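Local coordinates for protein hydroxyethylthiazole kinase (Pyrococcus horikoshii, PDB 3HPD) that probably phosphorylates the hydroxyl group of 4-methyl-5-beta-hydroxyethylthiazole with magnesium and ATP, a step toward thiamine diphosphate, at residues L17-T22 and S40-H45. Sequence-based numbering, arbitrary orientation.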
ATOM      1  N   LEU A  17       5.439  11.887 -17.124  1.00 11.64           N
ATOM      2  CA  LEU A  17       4.294  11.477 -16.316  1.00 11.42           C
ATOM      3  C   LEU A  17       3.962  10.057 -16.766  1.00 12.08           C
ATOM      4  O   LEU A  17       3.660   9.829 -17.936  1.00 12.91           O
ATOM      5  CB  LEU A  17       3.093  12.401 -16.563  1.00 13.46           C
ATOM      6  CG  LEU A  17       1.776  12.024 -15.868  1.00 12.41           C
ATOM      7  CD1 LEU A  17       1.983  11.959 -14.360  1.00 13.39           C
ATOM      8  CD2 LEU A  17       0.699  13.042 -16.209  1.00 16.03           C
ATOM      9  N   VAL A  18       4.030   9.106 -15.842  1.00 10.44           N
ATOM     10  CA  VAL A  18       3.762   7.714 -16.177  1.00 10.37           C
ATOM     11  C   VAL A  18       2.455   7.251 -15.556  1.00 11.84           C
ATOM     12  O   VAL A  18       2.331   7.155 -14.335  1.00 10.57           O
ATOM     13  CB  VAL A  18       4.921   6.804 -15.699  1.00 11.82           C
ATOM     14  CG1 VAL A  18       4.659   5.359 -16.107  1.00 11.59           C
ATOM     15  CG2 VAL A  18       6.238   7.296 -16.287  1.00 11.53           C
ATOM     16  N   HIS A  19       1.479   6.979 -16.415  1.00 11.50           N
ATOM     17  CA  HIS A  19       0.162   6.531 -15.986  1.00 11.74           C
ATOM     18  C   HIS A  19       0.171   5.038 -15.676  1.00 11.59           C
ATOM     19  O   HIS A  19       0.480   4.221 -16.544  1.00 10.67           O
ATOM     20  CB  HIS A  19      -0.859   6.824 -17.090  1.00 12.70           C
ATOM     21  CG  HIS A  19      -2.243   6.347 -16.783  1.00 14.79           C
ATOM     22  ND1 HIS A  19      -3.235   6.286 -17.737  1.00 16.71           N
ATOM     23  CD2 HIS A  19      -2.803   5.907 -15.629  1.00 15.10           C
ATOM     24  CE1 HIS A  19      -4.346   5.828 -17.187  1.00 16.96           C
ATOM     25  NE2 HIS A  19      -4.110   5.590 -15.908  1.00 13.75           N
ATOM     26  N   ASN A  20      -0.174   4.686 -14.440  1.00 10.23           N
ATOM     27  CA  ASN A  20      -0.207   3.286 -14.025  1.00 11.10           C
ATOM     28  C   ASN A  20      -1.617   2.782 -13.742  1.00 11.38           C
ATOM     29  O   ASN A  20      -2.375   3.408 -12.997  1.00 10.20           O
ATOM     30  CB  ASN A  20       0.621   3.071 -12.743  1.00 10.35           C
ATOM     31  CG  ASN A  20       2.103   3.299 -12.945  1.00 12.66           C
ATOM     32  OD1 ASN A  20       2.901   2.358 -12.904  1.00 15.48           O
ATOM     33  ND2 ASN A  20       2.486   4.552 -13.157  1.00 14.20           N
ATOM     34  N   ILE A  21      -1.966   1.659 -14.362  1.00  9.96           N
ATOM     35  CA  ILE A  21      -3.239   0.988 -14.117  1.00 11.41           C
ATOM     36  C   ILE A  21      -2.600  -0.272 -13.560  1.00 11.28           C
ATOM     37  O   ILE A  21      -2.239  -1.189 -14.296  1.00 10.16           O
ATOM     38  CB  ILE A  21      -3.998   0.706 -15.417  1.00 13.86           C
ATOM     39  CG1 ILE A  21      -4.257   2.030 -16.144  1.00 13.85           C
ATOM     40  CG2 ILE A  21      -5.315   0.006 -15.101  1.00 14.13           C
ATOM     41  CD1 ILE A  21      -4.914   1.881 -17.498  1.00 17.84           C
ATOM     42  N   THR A  22      -2.442  -0.297 -12.243  1.00 11.94           N
ATOM     43  CA  THR A  22      -1.712  -1.378 -11.614  1.00 11.20           C
ATOM     44  C   THR A  22      -2.410  -2.173 -10.507  1.00 10.28           C
ATOM     45  O   THR A  22      -3.618  -2.039 -10.298  1.00 10.92           O
ATOM     46  CB  THR A  22      -0.370  -0.787 -11.119  1.00  9.93           C
ATOM     47  OG1 THR A  22       0.517  -1.834 -10.721  1.00 12.07           O
ATOM     48  CG2 THR A  22      -0.612   0.177  -9.955  1.00 11.47           C
ATOM     49  N   SER A  40       7.213  11.170 -12.698  1.00 10.74           N
ATOM     50  CA  SER A  40       6.000  11.472 -11.940  1.00 12.34           C
ATOM     51  C   SER A  40       4.951  10.395 -12.194  1.00 12.11           C
ATOM     52  O   SER A  40       4.607  10.110 -13.339  1.00 13.28           O
ATOM     53  CB  SER A  40       5.430  12.834 -12.351  1.00 14.53           C
ATOM     54  OG  SER A  40       6.323  13.883 -12.024  1.00 19.07           O
ATOM     55  N   PRO A  41       4.432   9.776 -11.124  1.00 11.46           N
ATOM     56  CA  PRO A  41       3.422   8.738 -11.318  1.00 11.05           C
ATOM     57  C   PRO A  41       2.003   9.267 -11.180  1.00 12.12           C
ATOM     58  O   PRO A  41       1.765  10.302 -10.560  1.00 12.02           O
ATOM     59  CB  PRO A  41       3.732   7.766 -10.195  1.00 11.13           C
ATOM     60  CG  PRO A  41       4.024   8.724  -9.059  1.00 11.63           C
ATOM     61  CD  PRO A  41       4.919   9.771  -9.728  1.00 10.56           C
ATOM     62  N   VAL A  42       1.068   8.545 -11.776  1.00 10.84           N
ATOM     63  CA  VAL A  42      -0.344   8.855 -11.648  1.00 11.50           C
ATOM     64  C   VAL A  42      -1.057   7.523 -11.784  1.00 11.46           C
ATOM     65  O   VAL A  42      -0.896   6.820 -12.783  1.00 11.31           O
ATOM     66  CB  VAL A  42      -0.869   9.857 -12.715  1.00 12.25           C
ATOM     67  CG1 VAL A  42      -0.679   9.313 -14.123  1.00 14.02           C
ATOM     68  CG2 VAL A  42      -2.349  10.141 -12.450  1.00 15.15           C
ATOM     69  N   MET A  43      -1.800   7.152 -10.747  1.00 11.75           N
ATOM     70  CA  MET A  43      -2.554   5.908 -10.750  1.00 12.26           C
ATOM     71  C   MET A  43      -4.026   6.243 -10.971  1.00 14.90           C
ATOM     72  O   MET A  43      -4.627   6.977 -10.186  1.00 16.72           O
ATOM     73  CB  MET A  43      -2.382   5.169  -9.417  1.00 12.60           C
ATOM     74  CG  MET A  43      -1.121   4.308  -9.321  1.00 12.21           C
ATOM     75  SD  MET A  43       0.412   5.226  -9.538  1.00 14.00           S
ATOM     76  CE  MET A  43       1.621   3.911  -9.343  1.00 12.42           C
ATOM     77  N   ALA A  44      -4.596   5.720 -12.052  1.00 14.44           N
ATOM     78  CA  ALA A  44      -5.995   5.968 -12.378  1.00 12.83           C
ATOM     79  C   ALA A  44      -6.527   4.815 -13.217  1.00 14.44           C
ATOM     80  O   ALA A  44      -5.809   4.260 -14.053  1.00 15.17           O
ATOM     81  CB  ALA A  44      -6.133   7.278 -13.137  1.00 11.87           C
ATOM     82  N   HIS A  45      -7.789   4.464 -13.005  1.00 14.52           N
ATOM     83  CA  HIS A  45      -8.389   3.353 -13.733  1.00 13.89           C
ATOM     84  C   HIS A  45      -9.832   3.598 -14.179  1.00 13.49           C
ATOM     85  O   HIS A  45     -10.341   2.883 -15.038  1.00 13.82           O
ATOM     86  CB  HIS A  45      -8.361   2.098 -12.858  1.00 13.20           C
ATOM     87  CG  HIS A  45      -9.207   2.210 -11.627  1.00 12.55           C
ATOM     88  ND1 HIS A  45      -8.845   2.982 -10.546  1.00 12.46           N
ATOM     89  CD2 HIS A  45     -10.427   1.700 -11.337  1.00 14.37           C
ATOM     90  CE1 HIS A  45      -9.810   2.947  -9.640  1.00 11.00           C
ATOM     91  NE2 HIS A  45     -10.779   2.178 -10.096  1.00 11.19           N
TER
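H19 reaches from strand 17-21 past the end of strand 40-43 and fastens the chain just beyond it. H19 CB packs on V42 CG1 at 3.9 Å. With CG anti to the backbone N (chi1 177°), the imidazole runs alongside the neighbouring strand; H19 CD2 passes V42 O at 3.5 Å, close to the ring plane, and H19 NE2 at the tip donates to A44 O over 2.8 Å. This bond is nearly straight and lies in the plane of the ring, although the donor stands tilted from the carbonyl plane. H19 CD2 and CE1 flank it, each 3.8 Å from A44 O. A44 CB lies 3.8 Å from H19 NE2, and I21 CG1 touches the same carbonyl oxygen, A44 O, at 3.4 Å. A leucine in place of H19 would probably leave A44 O without this donor and let the chain after M43 shift.

Between the backbones the pairing is parallel: V18 N and N20 N donate to S40 O and V42 O, V18 O accepts from V42 N, and a weak bond joins A44 N to N20 O. On the H19 face, L17 CD1 meets V42 CG1 at 3.8 Å. On the other, N20 and M43 lie side by side; M43, bent at chi2 (59°), brings its CE to 3.6 Å from N20 CB. M43 is predicted to bind the thiazole substrate, so this pair probably helps shape that pocket. V25 of the second subunit also packs on M43.

The two strands belong to a right-handed beta-alpha-beta unit of the ribokinase-like fold. Its connecting helix 27-37 covers the N20 and M43 face, helix 50-56 packs on H19, V42 and A44, and strand 59-63 pairs with the far edge of strand 17-21.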